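Long-range contacts in ALDH21) (Physcomitrella patens subsp. patens, PDB 5N5S), which probably oxidises D-glyceraldehyde 3-phosphate to 3-phosphoglycerate without phosphorylation, using NADP(+) as the electron acceptor: residues N41-S46 against F239-V244; G360-E365 against A394-T399. All blocks are in the same frame, centred on the assembly; numbering follows the deposited sequence.

Interaction 1 (N41-S46 against F239-V244); sequences NIFLAS and FSILPV
F43 and F239 meet obliquely, their ring planes turned 42° against each other and their centroids 5.8 Å apart, and CE2 of F239 also lies 3.8 Å from CB of F43. S46 comes over a face of the F239 ring: its CA stands 3.8 Å from the ring centroid, a CH-pi contact offset toward the rim. The benzyl group of F239 reaches this place because its CG sits between the backbone N and the carbonyl carbon (chi1 77°). Further along, the branched I42 splits its contacts, CG2 packing 3.5 Å from CD of P243 while CD1 meets CD2 of L242, whose side chain crosses that of I42 at about a right angle. Between these apolar groups the backbones run roughly antiparallel. F43 and I241 form a single hydrogen-bonded pair, in which I241 N reaches F43 O at 2.8 Å and F43 N donates back to I241 O. Where A45 and S46 leave the strand, S46 N bonds to F239 O, and the hydroxyl of S240 receives A45 N at 2.9 Å and nearly straight (161°). Serine suits this spot, being small, with a hydroxyl able to accept the A45 N-H just past strand 42-44. The S46 hydroxyl is hydrogen-bonded to G237 N. The chemistry is thus a mostly buried apolar seam crossed by four hydrogen bonds, fastening N-terminal strand 38-44 to strand 239-241, at one edge of the Rossmann-type sheet.

Interaction 2 (G360-E365 against A394-T399); sequences GPMISE and AFIEPT
M362 N donates to A394 O at 3.1 Å, the one hydrogen bond that joins 360-365 to 394-399. It is nearly straight at the hydrogen (170°), yet the donor stands well above the carbonyl plane. The first segment has no regular structure until the helix that starts at E365; the second enters strand 395-402. The backbones approach at two places, P361 beside F395 and E365 beside A394, where the CA atoms of E365 and A394 are 4.1 Å apart. A394 suits this close approach, since its small methyl group, CB, packs 3.9 Å from CB of P361.

The principal side-chain contact is a CH-pi interaction. P361 CB stands 3.7 Å from the centroid of the F395 ring, only 9° off the ring normal, and the two side chains lie side by side, pointing the same way. Proline suits the place because its compact ring sets CB against the aromatic face, with CG and CD also close to CZ and CE1. F395 CG lies beside its own backbone N (chi1 -73°), which brings the ring alongside P361, and its CE1 lies 3.6 Å from G360 C. A serine in place of F395 would probably leave P361 without its aromatic cover and open a gap beside G360. Deeper in, M362 CG meets CG2 of I396 at 3.7 Å, and the bends at chi2 and chi3 keep the flexible thioether close to that branched residue.

Helix 365-380 completes the setting: S364 caps its first turn through A367 N, and E365 forms a salt bridge with R391. I371 of the helix touches both M362 and I396, so loop, helix and strand 395-402 meet around M362, the strand being hydrogen-bonded in the mixed sheet to strands 384-387 and 419-425.

Interaction 1 closes before interaction 2 opens along the chain, so the two are in series. Their centres lie about 31 Å apart and their nearest atoms about 13 Å, without touching, and they share no sheet. Interaction 1 joins strand 38-44 of the N-terminal sheet to edge strand 239-241 of the six-stranded sheet that also carries 209-212 and 260-264; interaction 2 lies at the sheet containing 290-294, 323-329 and 395-402. Segment 239-244 of interaction 1 ends in V244, which touches the bound NADP, and P243 is near S215, while interaction 2 lies nearby, with M362 about 6 Å from W188, side chain to side chain.

Interaction 1 (N41-S46 against F239-V244)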
# COMPACT_ATOMS: atom_id res chain seq x y z
N ASN B 41 10.63 22.12 36.47
CA ASN B 41 11.73 22.56 35.62
C ASN B 41 11.30 22.57 34.16
O ASN B 41 10.56 21.68 33.74
CB ASN B 41 12.93 21.63 35.77
CG ASN B 41 13.77 21.93 36.97
OD1 ASN B 41 14.62 22.82 36.95
ND2 ASN B 41 13.52 21.22 38.05
N ILE B 42 11.78 23.57 33.38
CA ILE B 42 11.51 23.66 31.94
C ILE B 42 12.66 22.99 31.19
O ILE B 42 13.73 22.80 31.77
CB ILE B 42 11.17 25.09 31.41
CG1 ILE B 42 12.32 26.09 31.60
CG2 ILE B 42 9.88 25.60 32.04
CD1 ILE B 42 12.45 27.06 30.46
N PHE B 43 12.44 22.60 29.94
CA PHE B 43 13.47 21.90 29.17
C PHE B 43 14.02 22.71 28.05
O PHE B 43 13.28 23.21 27.21
CB PHE B 43 12.96 20.53 28.69
CG PHE B 43 12.72 19.61 29.85
CD1 PHE B 43 11.51 19.61 30.53
CD2 PHE B 43 13.74 18.79 30.32
CE1 PHE B 43 11.32 18.80 31.65
CE2 PHE B 43 13.55 17.97 31.43
CZ PHE B 43 12.34 18.00 32.10
N LEU B 44 15.34 22.84 28.06
CA LEU B 44 16.10 23.57 27.06
C LEU B 44 17.25 22.67 26.59
O LEU B 44 18.13 22.33 27.39
CB LEU B 44 16.61 24.90 27.64
CG LEU B 44 17.60 25.72 26.81
CD1 LEU B 44 16.98 26.19 25.50
CD2 LEU B 44 18.13 26.92 27.60
N ALA B 45 17.20 22.26 25.30
CA ALA B 45 18.16 21.37 24.64
C ALA B 45 18.34 20.05 25.42
O ALA B 45 19.46 19.69 25.81
CB ALA B 45 19.48 22.09 24.41
N SER B 46 17.20 19.38 25.69
CA SER B 46 17.05 18.09 26.38
C SER B 46 17.35 18.12 27.90
O SER B 46 17.11 17.11 28.57
CB SER B 46 17.86 16.99 25.70
OG SER B 46 17.48 16.82 24.34
N PHE B 239 14.87 17.83 21.92
CA PHE B 239 13.66 18.45 22.43
C PHE B 239 13.93 19.61 23.37
O PHE B 239 14.94 19.65 24.06
CB PHE B 239 12.76 17.40 23.13
CG PHE B 239 13.19 16.97 24.51
CD1 PHE B 239 14.13 15.96 24.68
CD2 PHE B 239 12.63 17.54 25.64
CE1 PHE B 239 14.52 15.54 25.95
CE2 PHE B 239 13.03 17.15 26.92
CZ PHE B 239 13.98 16.15 27.07
N SER B 240 12.96 20.52 23.43
CA SER B 240 12.92 21.67 24.33
C SER B 240 11.42 21.93 24.56
O SER B 240 10.62 21.80 23.62
CB SER B 240 13.59 22.89 23.71
OG SER B 240 14.97 22.66 23.43
N ILE B 241 11.04 22.16 25.83
CA ILE B 241 9.66 22.42 26.23
C ILE B 241 9.66 23.75 26.95
O ILE B 241 10.18 23.87 28.06
CB ILE B 241 9.00 21.26 27.02
CG1 ILE B 241 9.04 19.97 26.17
CG2 ILE B 241 7.54 21.62 27.41
CD1 ILE B 241 9.10 18.71 26.90
N LEU B 242 9.16 24.78 26.25
CA LEU B 242 9.18 26.15 26.77
C LEU B 242 7.77 26.74 26.92
O LEU B 242 7.23 27.33 25.98
CB LEU B 242 10.10 27.05 25.92
CG LEU B 242 11.46 26.48 25.49
CD1 LEU B 242 12.03 27.28 24.35
CD2 LEU B 242 12.44 26.42 26.64
N PRO B 243 7.14 26.58 28.11
CA PRO B 243 5.81 27.17 28.32
C PRO B 243 5.91 28.68 28.53
O PRO B 243 6.35 29.15 29.59
CB PRO B 243 5.27 26.44 29.56
CG PRO B 243 6.38 25.52 30.02
CD PRO B 243 7.63 25.93 29.34
N VAL B 244 5.59 29.44 27.48
CA VAL B 244 5.61 30.90 27.46
C VAL B 244 4.23 31.42 27.08
O VAL B 244 3.44 30.68 26.48
CB VAL B 244 6.72 31.52 26.55
CG1 VAL B 244 8.09 31.36 27.19
CG2 VAL B 244 6.70 30.95 25.13

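Interaction 2 (G360-E365 against A394-T399)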
# COMPACT_ATOMS: atom_id res chain seq x y z
N GLY B 360 -16.59 18.98 35.78
CA GLY B 360 -15.97 19.89 36.72
C GLY B 360 -16.19 21.33 36.31
O GLY B 360 -17.11 21.62 35.54
N PRO B 361 -15.37 22.28 36.80
CA PRO B 361 -15.55 23.67 36.37
C PRO B 361 -14.91 23.95 35.00
O PRO B 361 -14.15 23.13 34.48
CB PRO B 361 -14.88 24.47 37.50
CG PRO B 361 -13.85 23.55 38.07
CD PRO B 361 -14.22 22.13 37.72
N MET B 362 -15.19 25.13 34.43
CA MET B 362 -14.58 25.55 33.17
C MET B 362 -13.12 25.96 33.48
O MET B 362 -12.75 26.02 34.66
CB MET B 362 -15.36 26.72 32.56
CG MET B 362 -16.83 26.44 32.35
SD MET B 362 -17.19 25.25 31.03
CE MET B 362 -17.16 26.33 29.62
N ILE B 363 -12.30 26.23 32.45
CA ILE B 363 -10.90 26.64 32.62
C ILE B 363 -10.76 27.94 33.46
O ILE B 363 -9.83 28.06 34.26
CB ILE B 363 -10.14 26.70 31.25
CG1 ILE B 363 -8.61 26.90 31.41
CG2 ILE B 363 -10.73 27.73 30.28
CD1 ILE B 363 -7.85 25.78 32.14
N SER B 364 -11.73 28.88 33.31
CA SER B 364 -11.77 30.15 34.04
C SER B 364 -13.21 30.61 34.25
O SER B 364 -14.13 30.13 33.58
CB SER B 364 -11.00 31.23 33.28
OG SER B 364 -11.58 31.50 32.02
N GLU B 365 -13.40 31.58 35.18
CA GLU B 365 -14.70 32.18 35.47
C GLU B 365 -15.15 33.01 34.26
O GLU B 365 -16.34 33.07 33.95
CB GLU B 365 -14.61 33.07 36.72
CG GLU B 365 -15.95 33.38 37.36
CD GLU B 365 -15.93 34.33 38.54
OE1 GLU B 365 -16.82 35.22 38.59
OE2 GLU B 365 -15.05 34.20 39.41
N ALA B 394 -17.01 29.54 38.32
CA ALA B 394 -16.40 28.87 37.17
C ALA B 394 -17.31 27.74 36.66
O ALA B 394 -17.11 27.24 35.55
CB ALA B 394 -15.03 28.32 37.54
N PHE B 395 -18.31 27.34 37.47
CA PHE B 395 -19.25 26.28 37.16
C PHE B 395 -20.45 26.79 36.38
O PHE B 395 -21.06 27.79 36.76
CB PHE B 395 -19.73 25.58 38.44
CG PHE B 395 -18.72 24.68 39.11
CD1 PHE B 395 -18.57 23.36 38.71
CD2 PHE B 395 -17.92 25.15 40.15
CE1 PHE B 395 -17.64 22.53 39.33
CE2 PHE B 395 -16.99 24.32 40.77
CZ PHE B 395 -16.85 23.01 40.35
N ILE B 396 -20.78 26.07 35.31
CA ILE B 396 -21.92 26.36 34.45
C ILE B 396 -22.72 25.07 34.23
O ILE B 396 -22.17 24.05 33.81
CB ILE B 396 -21.51 27.12 33.15
CG1 ILE B 396 -22.72 27.52 32.31
CG2 ILE B 396 -20.48 26.38 32.33
CD1 ILE B 396 -22.95 28.99 32.34
N GLU B 397 -24.01 25.11 34.60
CA GLU B 397 -24.95 23.99 34.52
C GLU B 397 -25.05 23.38 33.12
O GLU B 397 -25.08 24.14 32.14
CB GLU B 397 -26.35 24.42 34.98
CG GLU B 397 -26.49 24.67 36.47
CD GLU B 397 -27.90 24.90 36.97
OE1 GLU B 397 -28.21 24.46 38.10
OE2 GLU B 397 -28.71 25.52 36.23
N PRO B 398 -25.17 22.03 32.99
CA PRO B 398 -25.37 21.43 31.66
C PRO B 398 -26.68 21.96 31.07
O PRO B 398 -27.73 21.88 31.70
CB PRO B 398 -25.40 19.92 31.94
CG PRO B 398 -24.80 19.76 33.29
CD PRO B 398 -25.17 20.99 34.04
N THR B 399 -26.57 22.59 29.89
CA THR B 399 -27.65 23.29 29.21
C THR B 399 -28.10 22.63 27.91
O THR B 399 -27.26 22.16 27.13
CB THR B 399 -27.21 24.75 28.98
OG1 THR B 399 -26.68 25.28 30.20
CG2 THR B 399 -28.31 25.65 28.48